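Local atomic coordinates of D-galactonate dehydratase family member SEN1436 (Salmonella enterica subsp. enterica serovar Enteritidis, PDB entry 3TW9), a protein that dehydrates D-gluconate to 2-dehydro-3-deoxy-D-gluconate at a low rate in vitro, with one magnesium ion per subunit, and probably has no significant role in gluconate breakdown in vivo. Residues I37-G42 against A415-Y420; P134-L139 against A400-K405; H152-D157 against Y175-M180; P310-R315 against V338-N343; R321-T326 against H350-I355. All blocks are in the same frame, centred on the assembly; numbering follows the deposited sequence.

Contact 1 of 5, residues I37-G42 against A415-Y420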
# COMPACT_ATOMS: atom_id res chain seq x y z
N ILE C 37 -13.20 17.50 -19.98
CA ILE C 37 -13.23 18.96 -20.04
C ILE C 37 -11.84 19.51 -20.25
O ILE C 37 -10.93 19.26 -19.44
CB ILE C 37 -13.88 19.56 -18.75
CG1 ILE C 37 -15.27 18.95 -18.53
CG2 ILE C 37 -13.93 21.10 -18.81
CD1 ILE C 37 -15.76 18.96 -17.07
N LEU C 38 -11.65 20.22 -21.36
CA LEU C 38 -10.38 20.85 -21.66
C LEU C 38 -10.42 22.36 -21.39
O LEU C 38 -11.22 23.09 -21.98
CB LEU C 38 -9.97 20.58 -23.10
CG LEU C 38 -9.60 19.15 -23.52
CD1 LEU C 38 -9.04 19.22 -24.92
CD2 LEU C 38 -8.57 18.53 -22.61
N THR C 39 -9.54 22.83 -20.52
CA THR C 39 -9.57 24.25 -20.10
C THR C 39 -8.16 24.73 -19.73
O THR C 39 -7.34 23.96 -19.24
CB THR C 39 -10.60 24.47 -18.92
OG1 THR C 39 -10.72 25.87 -18.62
CG2 THR C 39 -10.20 23.68 -17.65
N ALA C 40 -7.87 26.01 -19.96
CA ALA C 40 -6.55 26.54 -19.59
C ALA C 40 -6.63 27.90 -18.83
O ALA C 40 -6.05 28.88 -19.30
CB ALA C 40 -5.69 26.69 -20.83
N PRO C 41 -7.33 27.95 -17.68
CA PRO C 41 -7.48 29.24 -16.98
C PRO C 41 -6.17 29.87 -16.49
O PRO C 41 -6.10 31.10 -16.31
CB PRO C 41 -8.36 28.88 -15.77
CG PRO C 41 -8.97 27.58 -16.10
CD PRO C 41 -7.95 26.86 -16.91
N GLY C 42 -5.16 29.03 -16.27
CA GLY C 42 -3.82 29.50 -15.89
C GLY C 42 -2.89 29.65 -17.07
O GLY C 42 -1.68 29.78 -16.88
N ALA C 415 -19.25 26.24 -17.48
CA ALA C 415 -19.44 27.48 -18.24
C ALA C 415 -18.21 28.39 -18.17
O ALA C 415 -17.78 28.94 -19.18
CB ALA C 415 -20.70 28.22 -17.80
N LYS C 416 -17.63 28.53 -16.98
CA LYS C 416 -16.41 29.32 -16.80
C LYS C 416 -15.16 28.68 -17.46
O LYS C 416 -14.33 29.37 -18.06
CB LYS C 416 -16.18 29.63 -15.32
CG LYS C 416 -17.25 30.56 -14.73
CD LYS C 416 -17.07 30.75 -13.23
CE LYS C 416 -18.09 31.74 -12.66
NZ LYS C 416 -17.90 31.97 -11.20
N ALA C 417 -15.07 27.35 -17.36
CA ALA C 417 -14.00 26.58 -18.01
C ALA C 417 -13.94 26.77 -19.52
O ALA C 417 -12.84 26.89 -20.09
CB ALA C 417 -14.15 25.09 -17.67
N ALA C 418 -15.11 26.83 -20.15
CA ALA C 418 -15.25 26.99 -21.61
C ALA C 418 -14.71 28.33 -22.13
O ALA C 418 -14.40 28.45 -23.32
CB ALA C 418 -16.72 26.82 -22.01
N LYS C 419 -14.56 29.29 -21.21
CA LYS C 419 -14.03 30.62 -21.54
C LYS C 419 -12.53 30.62 -21.77
O LYS C 419 -11.99 31.58 -22.33
CB LYS C 419 -14.38 31.61 -20.44
CG LYS C 419 -15.88 31.88 -20.30
CD LYS C 419 -16.22 32.53 -18.95
CE LYS C 419 -15.44 33.82 -18.68
NZ LYS C 419 -15.34 34.11 -17.22
N TYR C 420 -11.85 29.54 -21.33
CA TYR C 420 -10.41 29.39 -21.51
C TYR C 420 -10.08 28.15 -22.34
O TYR C 420 -9.64 27.13 -21.77
CB TYR C 420 -9.69 29.31 -20.14
CG TYR C 420 -10.12 30.40 -19.18
CD1 TYR C 420 -9.54 31.68 -19.23
CD2 TYR C 420 -11.13 30.17 -18.24
CE1 TYR C 420 -9.94 32.68 -18.35
CE2 TYR C 420 -11.54 31.17 -17.36
CZ TYR C 420 -10.95 32.42 -17.43
OH TYR C 420 -11.36 33.40 -16.56
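The phenol ring of Tyr420 is held between Pro41 on one face and Lys419 CB, offset toward the rim, on the other, while Thr39 OG1 lies at its edge. On the proline side the contact is a CH-pi interaction, with Pro41 CA 4.0 Å from the centroid of the Tyr420 ring and 24° off its normal. Pro41 CB also meets Tyr420 CD2 at 3.9 Å, and the two side chains cross at about a right angle. The packing closes the end of strand 31-39, an outer strand of the three-stranded antiparallel sheet in the N-terminal domain of the mandelate racemase family, against chain that comes back after helix 414-417. A type I turn from Ala417 to Tyr420 shapes that returning chain. Ala384 of helix 383-388 touches both Pro41 and Tyr420. Just beyond the strand, Ala40 N donates to Tyr420 O at 2.8 Å. One residue earlier, the Thr39 hydroxyl is carried anti to the backbone N (chi1 -174°), toward the turn. Thr39 OG1 thereby donates to Ala417 O at 2.8 Å, and the same carbonyl oxygen takes the turn bond from Tyr420 N.

Contact 2 of 5, residues P134-L139 against A400-K405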
# COMPACT_ATOMS: atom_id res chain seq x y z
N PRO C 134 -13.88 13.34 3.24
CA PRO C 134 -12.81 13.67 2.33
C PRO C 134 -12.08 12.39 1.94
O PRO C 134 -12.11 11.42 2.69
CB PRO C 134 -11.91 14.56 3.17
CG PRO C 134 -12.80 15.16 4.21
CD PRO C 134 -13.73 14.05 4.53
N VAL C 135 -11.44 12.40 0.76
CA VAL C 135 -10.64 11.25 0.33
C VAL C 135 -9.54 10.91 1.37
O VAL C 135 -9.33 9.72 1.65
CB VAL C 135 -10.07 11.45 -1.11
CG1 VAL C 135 -9.03 10.38 -1.45
CG2 VAL C 135 -11.20 11.36 -2.14
N TYR C 136 -8.89 11.92 1.97
CA TYR C 136 -7.88 11.65 3.02
C TYR C 136 -8.45 10.83 4.17
O TYR C 136 -7.75 10.03 4.77
CB TYR C 136 -7.15 12.92 3.52
CG TYR C 136 -8.03 13.97 4.24
CD1 TYR C 136 -8.47 13.78 5.55
CD2 TYR C 136 -8.33 15.17 3.61
CE1 TYR C 136 -9.24 14.75 6.19
CE2 TYR C 136 -9.09 16.16 4.25
CZ TYR C 136 -9.54 15.94 5.53
OH TYR C 136 -10.29 16.91 6.15
N ASP C 137 -9.75 10.99 4.45
CA ASP C 137 -10.37 10.22 5.52
C ASP C 137 -10.66 8.79 5.10
O ASP C 137 -10.53 7.88 5.92
CB ASP C 137 -11.66 10.92 6.03
CG ASP C 137 -11.39 11.91 7.15
OD1 ASP C 137 -10.30 11.87 7.79
OD2 ASP C 137 -12.28 12.73 7.41
N LEU C 138 -11.02 8.57 3.83
CA LEU C 138 -11.14 7.19 3.30
C LEU C 138 -9.82 6.41 3.40
O LEU C 138 -9.81 5.19 3.64
CB LEU C 138 -11.56 7.19 1.83
CG LEU C 138 -12.92 7.79 1.47
CD1 LEU C 138 -13.09 7.75 -0.03
CD2 LEU C 138 -13.98 6.97 2.15
N LEU C 139 -8.72 7.14 3.21
CA LEU C 139 -7.38 6.56 3.11
C LEU C 139 -6.68 6.37 4.46
O LEU C 139 -5.55 5.86 4.50
CB LEU C 139 -6.54 7.41 2.17
CG LEU C 139 -6.98 7.46 0.69
CD1 LEU C 139 -6.08 8.39 -0.09
CD2 LEU C 139 -6.99 6.06 0.05
N ALA C 400 -0.35 24.22 3.37
CA ALA C 400 -1.64 24.11 2.73
C ALA C 400 -2.65 23.43 3.65
O ALA C 400 -2.33 22.45 4.35
CB ALA C 400 -1.53 23.34 1.41
N TYR C 401 -3.87 23.96 3.61
CA TYR C 401 -4.98 23.44 4.43
C TYR C 401 -6.13 23.08 3.51
O TYR C 401 -6.74 23.95 2.88
CB TYR C 401 -5.41 24.45 5.52
CG TYR C 401 -4.29 24.88 6.45
CD1 TYR C 401 -4.01 24.16 7.60
CD2 TYR C 401 -3.49 25.99 6.15
CE1 TYR C 401 -2.96 24.53 8.44
CE2 TYR C 401 -2.45 26.36 6.98
CZ TYR C 401 -2.19 25.63 8.13
OH TYR C 401 -1.16 25.99 8.95
N LEU C 402 -6.41 21.78 3.39
CA LEU C 402 -7.53 21.32 2.60
C LEU C 402 -8.83 21.64 3.31
O LEU C 402 -8.90 21.52 4.54
CB LEU C 402 -7.46 19.80 2.42
CG LEU C 402 -6.47 19.21 1.43
CD1 LEU C 402 -6.55 17.68 1.51
CD2 LEU C 402 -6.70 19.69 0.01
N ASN C 403 -9.87 22.01 2.55
CA ASN C 403 -11.22 22.06 3.11
C ASN C 403 -11.62 20.65 3.50
O ASN C 403 -11.01 19.68 3.02
CB ASN C 403 -12.24 22.76 2.18
CG ASN C 403 -12.58 21.94 0.91
OD1 ASN C 403 -13.00 20.80 1.00
ND2 ASN C 403 -12.41 22.56 -0.26
N ASP C 404 -12.63 20.51 4.35
CA ASP C 404 -13.06 19.18 4.80
C ASP C 404 -14.34 18.69 4.11
O ASP C 404 -15.05 17.85 4.66
CB ASP C 404 -13.13 19.09 6.34
CG ASP C 404 -14.19 20.00 6.95
OD1 ASP C 404 -14.65 20.96 6.31
OD2 ASP C 404 -14.55 19.74 8.12
N LYS C 405 -14.62 19.20 2.92
CA LYS C 405 -15.77 18.73 2.15
C LYS C 405 -15.56 17.28 1.65
O LYS C 405 -14.40 16.83 1.51
CB LYS C 405 -16.04 19.67 0.97
CG LYS C 405 -16.37 21.12 1.38
CD LYS C 405 -16.34 22.06 0.19
CE LYS C 405 -17.58 21.90 -0.68
NZ LYS C 405 -17.44 22.69 -1.94
O HOH W 1 -9.42 19.49 6.18
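A single water joins Tyr136 to Leu402: it lies 2.7 Å from Tyr136 OH and donates to Leu402 O, also at 2.7 Å. The direct contacts around this bridge are van der Waals. Leu402 CD1 comes within 3.7 Å of Tyr136 CD2, approaching the ring obliquely, and the two side chains run past each other in opposite directions. Beyond the ring, Tyr136 OH rests 3.6 Å from Asp404 CB, and Asn403 O lies near the ring plane at the edge. Tyr136 CG stands between its own backbone N and carbonyl carbon (chi1 64°), which swings the ring back over Pro134, whose CB covers one face offset toward the rim. Pro134 in turn packs on backbone of the other segment, with Pro134 CG 3.5 Å from Asp404 O and 3.6 Å from Lys405 O. That backbone is bent by an Asx turn in which Lys405 N donates to Asn403 OD1 at 3.0 Å, while Asn403 ND2 is taken up by Gly409 O. Pro134 is the N-cap of the short helix 135-138, and its carbonyl oxygen accepts from both Asp137 N and Leu138 N. Lys127 of the second subunit reaches Asp137 O. The contact thus lays this helix, which follows the long helix 110-131, against the chain leaving strand 399-401, and helix 357-369 backs it through His365, which accepts from Tyr136 N and meets the tyrosine ring.

Contact 3 of 5, residues H152-D157 against Y175-M180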
# COMPACT_ATOMS: atom_id res chain seq x y z
N HIS C 152 8.91 27.71 -5.96
CA HIS C 152 10.00 28.04 -6.85
C HIS C 152 10.35 29.52 -6.69
O HIS C 152 9.50 30.31 -6.29
CB HIS C 152 9.54 27.80 -8.29
CG HIS C 152 9.23 26.37 -8.60
ND1 HIS C 152 8.97 25.93 -9.88
CD2 HIS C 152 9.16 25.26 -7.81
CE1 HIS C 152 8.73 24.63 -9.87
NE2 HIS C 152 8.83 24.21 -8.62
N THR C 153 11.60 29.86 -6.97
CA THR C 153 12.08 31.24 -6.84
C THR C 153 12.68 31.76 -8.15
O THR C 153 13.70 32.46 -8.13
CB THR C 153 13.11 31.39 -5.67
OG1 THR C 153 14.28 30.60 -5.93
CG2 THR C 153 12.51 30.99 -4.32
N ASP C 154 12.03 31.41 -9.27
CA ASP C 154 12.55 31.66 -10.63
C ASP C 154 12.93 33.11 -10.84
O ASP C 154 12.11 34.01 -10.63
CB ASP C 154 11.49 31.25 -11.67
CG ASP C 154 11.42 29.75 -11.89
OD1 ASP C 154 10.93 29.32 -12.95
OD2 ASP C 154 11.85 28.98 -11.01
N GLY C 155 14.18 33.34 -11.22
CA GLY C 155 14.70 34.70 -11.45
C GLY C 155 15.66 34.79 -12.62
O GLY C 155 16.25 33.78 -13.02
N GLY C 156 15.81 35.99 -13.18
CA GLY C 156 16.66 36.23 -14.35
C GLY C 156 18.15 36.19 -14.07
O GLY C 156 18.94 35.90 -14.97
N ASP C 157 18.54 36.49 -12.83
CA ASP C 157 19.94 36.48 -12.40
C ASP C 157 20.04 36.18 -10.90
O ASP C 157 19.02 36.01 -10.24
CB ASP C 157 20.60 37.82 -12.74
CG ASP C 157 20.10 38.96 -11.87
OD1 ASP C 157 18.87 39.18 -11.84
OD2 ASP C 157 20.93 39.63 -11.23
N TYR C 175 10.70 26.23 2.93
CA TYR C 175 11.38 25.35 1.98
C TYR C 175 11.29 26.04 0.62
O TYR C 175 10.20 26.43 0.22
CB TYR C 175 10.68 23.99 1.85
CG TYR C 175 10.40 23.19 3.10
CD1 TYR C 175 11.12 22.01 3.37
CD2 TYR C 175 9.35 23.53 3.95
CE1 TYR C 175 10.84 21.26 4.53
CE2 TYR C 175 9.06 22.81 5.08
CZ TYR C 175 9.80 21.68 5.36
OH TYR C 175 9.45 20.99 6.49
N VAL C 176 12.40 26.17 -0.10
CA VAL C 176 12.39 26.84 -1.42
C VAL C 176 13.27 26.13 -2.42
O VAL C 176 14.34 25.66 -2.07
CB VAL C 176 12.92 28.32 -1.36
CG1 VAL C 176 11.86 29.25 -0.79
CG2 VAL C 176 14.20 28.41 -0.55
N ARG C 177 12.82 26.09 -3.67
CA ARG C 177 13.67 25.63 -4.76
C ARG C 177 14.53 26.78 -5.23
O ARG C 177 14.00 27.87 -5.49
CB ARG C 177 12.84 25.17 -5.93
CG ARG C 177 13.70 24.53 -7.05
CD ARG C 177 12.85 24.05 -8.20
NE ARG C 177 12.67 25.11 -9.19
CZ ARG C 177 12.33 24.89 -10.45
NH1 ARG C 177 12.11 23.65 -10.88
NH2 ARG C 177 12.20 25.92 -11.29
N CYS C 178 15.84 26.53 -5.35
CA CYS C 178 16.82 27.54 -5.75
C CYS C 178 17.56 27.07 -6.97
O CYS C 178 18.19 26.00 -6.96
CB CYS C 178 17.84 27.77 -4.63
SG CYS C 178 17.09 28.11 -3.04
N GLN C 179 17.47 27.86 -8.03
CA GLN C 179 18.15 27.59 -9.30
C GLN C 179 19.03 28.78 -9.70
O GLN C 179 18.90 29.89 -9.14
CB GLN C 179 17.14 27.27 -10.41
CG GLN C 179 16.07 26.17 -10.10
CD GLN C 179 16.63 24.75 -9.95
OE1 GLN C 179 16.31 24.06 -8.99
NE2 GLN C 179 17.46 24.32 -10.90
N MET C 180 19.92 28.55 -10.67
CA MET C 180 20.74 29.62 -11.26
C MET C 180 19.80 30.62 -11.92
O MET C 180 18.64 30.30 -12.21
CB MET C 180 21.66 29.05 -12.36
CG MET C 180 22.72 28.04 -11.90
SD MET C 180 23.98 28.65 -10.77
CE MET C 180 24.70 30.00 -11.71
O HOH W 2 16.02 30.80 -11.16
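The guanidinium of Arg177 lies flat on the imidazole of His152, centres 3.7 Å apart and planes at 8°. His152 ND1 sits over the middle of the guanidinium, while Arg177 CD makes a CH-pi contact with the same ring face. A bend in the arginine chain at chi3 (90°) turns the group onto the ring. At its edge, Arg177 NH2 forms a salt bridge with Asp154 OD2 at 3.1 Å, the two planes nearly coplanar, although the place of this oxygen is doubtful. Gln179 CD approaches the opposite guanidinium face, and Gln179 OE1 accepts from Asp248 N. Beyond the stack, a water molecule accepts from Gly155 N and donates to Met180 O. The segments include the end of strand 147-152 and strand 175-177, parallel neighbours joined through helix 158-171 in a beta-alpha-beta crossover of the enolase-type barrel. His152, a probable substrate ligand, is held from its other end by NE2 bonding to Glu377 OE2. Stack and NE2 bond together probably limit rotation of the ring, whereas Arg177 NE is buried with no partner in the model. The stack also sets a cationic group near the magnesium ligand Asp248, to which Arg177 NH1 makes a long, weak ion pair.

Contact 4 of 5, residues P310-R315 against V338-N343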
# COMPACT_ATOMS: atom_id res chain seq x y z
N PRO C 310 12.97 -0.67 -8.77
CA PRO C 310 14.36 -0.94 -8.37
C PRO C 310 14.95 0.15 -7.50
O PRO C 310 15.73 -0.15 -6.62
CB PRO C 310 15.13 -0.99 -9.70
CG PRO C 310 14.09 -1.16 -10.75
CD PRO C 310 12.85 -0.53 -10.23
N LEU C 311 14.57 1.41 -7.71
CA LEU C 311 15.09 2.53 -6.90
C LEU C 311 14.61 2.46 -5.45
O LEU C 311 15.39 2.67 -4.50
CB LEU C 311 14.68 3.89 -7.50
CG LEU C 311 15.19 4.11 -8.93
CD1 LEU C 311 14.84 5.53 -9.38
CD2 LEU C 311 16.70 3.89 -9.04
N ILE C 312 13.33 2.17 -5.27
CA ILE C 312 12.76 2.12 -3.91
C ILE C 312 13.18 0.82 -3.21
O ILE C 312 13.53 0.86 -2.03
CB ILE C 312 11.25 2.41 -3.91
CG1 ILE C 312 11.02 3.86 -4.36
CG2 ILE C 312 10.65 2.28 -2.49
CD1 ILE C 312 9.62 4.19 -4.61
N ASP C 313 13.23 -0.29 -3.98
CA ASP C 313 13.69 -1.63 -3.51
C ASP C 313 15.07 -1.63 -2.93
O ASP C 313 15.36 -2.42 -2.01
CB ASP C 313 13.64 -2.72 -4.65
CG ASP C 313 12.29 -3.41 -4.71
OD1 ASP C 313 11.49 -3.16 -3.82
OD2 ASP C 313 12.04 -4.20 -5.63
N ASN C 314 15.92 -0.77 -3.48
CA ASN C 314 17.31 -0.73 -3.09
C ASN C 314 17.65 0.55 -2.37
O ASN C 314 18.83 0.83 -2.17
CB ASN C 314 18.20 -0.91 -4.32
CG ASN C 314 18.14 -2.31 -4.85
OD1 ASN C 314 18.64 -3.24 -4.22
ND2 ASN C 314 17.49 -2.49 -6.00
N ARG C 315 16.62 1.32 -2.03
CA ARG C 315 16.77 2.57 -1.24
C ARG C 315 17.77 3.53 -1.90
O ARG C 315 18.68 4.08 -1.26
CB ARG C 315 17.07 2.23 0.23
CG ARG C 315 15.82 1.60 0.90
CD ARG C 315 16.10 0.74 2.14
NE ARG C 315 16.89 -0.44 1.80
CZ ARG C 315 16.46 -1.48 1.08
NH1 ARG C 315 15.21 -1.57 0.63
NH2 ARG C 315 17.30 -2.46 0.80
N VAL C 338 2.77 3.82 -0.11
CA VAL C 338 2.92 2.69 0.82
C VAL C 338 4.20 1.88 0.56
O VAL C 338 4.92 1.54 1.50
CB VAL C 338 1.65 1.75 0.78
CG1 VAL C 338 1.94 0.42 1.46
CG2 VAL C 338 0.43 2.45 1.40
N TYR C 339 4.51 1.60 -0.71
CA TYR C 339 5.73 0.84 -1.04
C TYR C 339 6.95 1.66 -0.57
O TYR C 339 7.86 1.15 0.05
CB TYR C 339 5.80 0.56 -2.57
CG TYR C 339 6.72 -0.61 -2.91
CD1 TYR C 339 6.21 -1.89 -2.97
CD2 TYR C 339 8.08 -0.42 -3.18
CE1 TYR C 339 7.03 -2.98 -3.25
CE2 TYR C 339 8.92 -1.51 -3.48
CZ TYR C 339 8.36 -2.79 -3.52
OH TYR C 339 9.13 -3.91 -3.79
N SER C 340 6.90 2.97 -0.81
CA SER C 340 7.90 3.92 -0.30
C SER C 340 8.01 3.92 1.23
O SER C 340 9.13 3.84 1.78
CB SER C 340 7.58 5.30 -0.88
OG SER C 340 7.77 5.25 -2.29
N GLU C 341 6.87 3.92 1.92
CA GLU C 341 6.82 3.95 3.41
C GLU C 341 7.60 2.82 4.07
O GLU C 341 8.38 3.05 5.01
CB GLU C 341 5.36 3.87 3.87
CG GLU C 341 5.17 4.00 5.36
CD GLU C 341 3.75 3.73 5.78
OE1 GLU C 341 2.85 3.77 4.91
OE2 GLU C 341 3.55 3.43 6.98
N LEU C 342 7.40 1.60 3.55
CA LEU C 342 8.04 0.42 4.13
C LEU C 342 9.54 0.43 3.87
O LEU C 342 10.29 -0.22 4.59
CB LEU C 342 7.38 -0.87 3.62
CG LEU C 342 5.97 -0.97 4.22
CD1 LEU C 342 5.09 -2.03 3.54
CD2 LEU C 342 6.03 -1.18 5.73
N ASN C 343 9.96 1.18 2.84
CA ASN C 343 11.38 1.40 2.54
C ASN C 343 11.94 2.70 3.12
O ASN C 343 13.05 3.07 2.80
CB ASN C 343 11.60 1.36 1.03
CG ASN C 343 11.60 -0.06 0.51
OD1 ASN C 343 12.55 -0.79 0.79
ND2 ASN C 343 10.53 -0.48 -0.18
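The ring of Tyr339 presents its edge to the carboxylate of Asp313, the two planes 46° apart, and Tyr339 OH donates to Asp313 OD1; at 2.5 Å the bond is shorter than usual, so its exact length is doubtful. The tyrosine CG is anti to the backbone N (chi1 -159°), which carries the hydroxyl across to the neighbouring helix. Ile312 comes to another part of the same ring edge, with its CG2 3.8 Å from Tyr339 CD2. The other branch of this isoleucine runs to Ser340, where Ile312 CD1 lies 3.2 Å from Ser340 OG, a hydroxyl bonded to Leu336 O within its own helix. Asn343 crosses Ile312 obliquely, its ND2 3.6 Å from Ile312 CG2. The meeting parts belong to helices 305-313 and 330-342, successive outer helices of the barrel with strand 319-320 between them in the chain. Helix 305-313 ends in a Schellman motif with Arg315 at the C-prime position. From there the arginine chain, bent at chi3, meets Asn343 at about a right angle, while the guanidinium and amide planes are 15° apart. Arg315 NH1 donates to Asn343 OD1 at 2.8 Å in a bent bond, the donor tilted from the carbonyl plane. The other end of the amide turns back on its own helix, Asn343 ND2 donating to Tyr339 O at 3.1 Å. Across the subunit interface each Asn343 ND2 also bonds Tyr339 OH of the other subunit, Lys309 of the second subunit bonds Asn343 OD1, and the two copies of Tyr339 stack on one another.

Contact 5 of 5, residues R321-T326 against H350-I355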
# COMPACT_ATOMS: atom_id res chain seq x y z
N ARG C 321 8.90 11.48 -6.69
CA ARG C 321 8.44 12.76 -7.27
C ARG C 321 7.38 12.60 -8.33
O ARG C 321 7.17 13.52 -9.10
CB ARG C 321 9.65 13.49 -7.89
CG ARG C 321 10.73 14.00 -6.89
CD ARG C 321 10.29 15.34 -6.29
NE ARG C 321 10.21 16.39 -7.30
CZ ARG C 321 9.27 17.34 -7.41
NH1 ARG C 321 8.21 17.40 -6.60
NH2 ARG C 321 9.40 18.26 -8.38
N CYS C 322 6.70 11.45 -8.39
CA CYS C 322 5.81 11.20 -9.55
C CYS C 322 4.71 12.24 -9.65
O CYS C 322 4.25 12.81 -8.64
CB CYS C 322 5.20 9.80 -9.51
SG CYS C 322 6.50 8.52 -9.52
N HIS C 323 4.36 12.50 -10.89
CA HIS C 323 3.19 13.28 -11.25
C HIS C 323 2.03 12.29 -11.15
O HIS C 323 1.94 11.36 -11.95
CB HIS C 323 3.43 13.86 -12.68
CG HIS C 323 2.46 14.93 -13.07
ND1 HIS C 323 2.84 16.26 -13.16
CD2 HIS C 323 1.16 14.89 -13.43
CE1 HIS C 323 1.80 16.98 -13.55
NE2 HIS C 323 0.77 16.18 -13.72
N VAL C 324 1.16 12.48 -10.15
CA VAL C 324 0.13 11.48 -9.79
C VAL C 324 -0.74 11.00 -10.95
O VAL C 324 -0.97 9.75 -11.13
CB VAL C 324 -0.73 11.94 -8.58
CG1 VAL C 324 -1.90 10.98 -8.34
CG2 VAL C 324 0.15 12.04 -7.33
N SER C 325 -1.21 11.96 -11.76
CA SER C 325 -2.04 11.57 -12.90
C SER C 325 -1.25 10.77 -13.94
O SER C 325 -1.82 9.92 -14.63
CB SER C 325 -2.71 12.76 -13.57
OG SER C 325 -1.75 13.64 -14.15
N THR C 326 0.05 11.03 -14.01
CA THR C 326 0.93 10.44 -15.02
C THR C 326 1.40 8.99 -14.63
O THR C 326 1.96 8.29 -15.46
CB THR C 326 2.06 11.46 -15.37
OG1 THR C 326 1.44 12.70 -15.77
CG2 THR C 326 2.93 10.99 -16.52
N HIS C 350 4.65 15.59 -7.71
CA HIS C 350 4.91 16.69 -8.60
C HIS C 350 3.81 17.75 -8.47
O HIS C 350 2.64 17.41 -8.50
CB HIS C 350 5.01 16.19 -10.03
CG HIS C 350 5.70 17.14 -10.96
ND1 HIS C 350 5.39 17.20 -12.30
CD2 HIS C 350 6.64 18.08 -10.73
CE1 HIS C 350 6.14 18.13 -12.87
NE2 HIS C 350 6.92 18.67 -11.95
N GLY C 351 4.23 19.00 -8.28
CA GLY C 351 3.29 20.13 -8.12
C GLY C 351 3.65 21.35 -8.96
O GLY C 351 3.93 22.44 -8.42
N PRO C 352 3.64 21.20 -10.30
CA PRO C 352 4.03 22.29 -11.18
C PRO C 352 2.81 23.14 -11.54
O PRO C 352 1.79 23.07 -10.84
CB PRO C 352 4.53 21.52 -12.40
CG PRO C 352 3.54 20.38 -12.51
CD PRO C 352 3.22 20.01 -11.08
N GLY C 353 2.89 23.96 -12.58
CA GLY C 353 1.66 24.64 -13.06
C GLY C 353 0.79 23.72 -13.90
O GLY C 353 -0.46 23.89 -13.96
N ASP C 354 1.43 22.74 -14.55
CA ASP C 354 0.71 21.83 -15.45
C ASP C 354 0.10 20.63 -14.72
O ASP C 354 0.48 19.47 -14.95
CB ASP C 354 1.56 21.43 -16.67
CG ASP C 354 2.94 20.93 -16.31
OD1 ASP C 354 3.64 21.60 -15.55
OD2 ASP C 354 3.36 19.89 -16.87
N ILE C 355 -0.87 20.95 -13.86
CA ILE C 355 -1.66 20.04 -13.07
C ILE C 355 -2.94 20.84 -12.78
O ILE C 355 -2.86 22.04 -12.49
CB ILE C 355 -0.93 19.64 -11.74
CG1 ILE C 355 -1.80 18.74 -10.85
CG2 ILE C 355 -0.45 20.88 -10.95
CD1 ILE C 355 -1.02 18.08 -9.66
O HOH W 3 1.15 15.11 -9.11
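His350 and His323 meet through their imidazole nitrogens, His323 ND1 lying 2.9 Å from His350 ND1 in a nearly straight hydrogen bond. The rings meet at their edges, planes at 63°. His350 CG is anti to the backbone N (chi1 -161°), which brings the ring alongside His323, and Pro352 CD covers the middle of one face of the His350 ring. Other atoms lie near the plane of the His323 ring at its edge: His323 CE1 is 3.1 Å from Asp354 O and 4.0 Å from Pro352 CG. On the far side of His350, Arg321 NH2 lies 3.6 Å from His350 CD2, the guanidinium nearly perpendicular to the ring at 81°. Arg321 is bent at chi2 and chi3, and its NH2 forms salt bridges with Glu274, a magnesium ligand, and Glu377. Arg321, His350, Asp354 and Glu377 all probably bind substrate. The backbones join as well, His350 N donating to Cys322 O at 3.0 Å from above the carbonyl plane. A water molecule adds a bridge by accepting from Val324 N and donating to His350 O. Pro352 probably influences activity and substrate specificity; proline is found here in family members with low D-mannonate dehydratase activity. These loops leave strands 319-320 and 346-347 on the substrate side of the enolase-type barrel and lead into helices 330-342 and 357-369. Val324 packs on both helices and on helix 110-131, while Ile355 rests on helix 357-369.

From the N terminus, residues 37-42 open the widest loop, which closes only when 415-420 returns to the N-terminal sheet; the other four contacts all fall within it. Contact 2 begins at 134-139 and closes at 400-405, enclosing contacts 3, 4 and 5 and tying the short helix 135-138 to the chain after strand 399-401. Contact 3 closes first, over a single helix between adjacent barrel strands. Contacts 4 and 5 follow and cross, since 321-326 lies between 310-315 and 338-343 while 350-355 comes after 338-343: contact 4 joins outer helices near the second subunit, contact 5 the active-site loops. Contacts 3 and 5 come within about 5 Å at their nearest atoms.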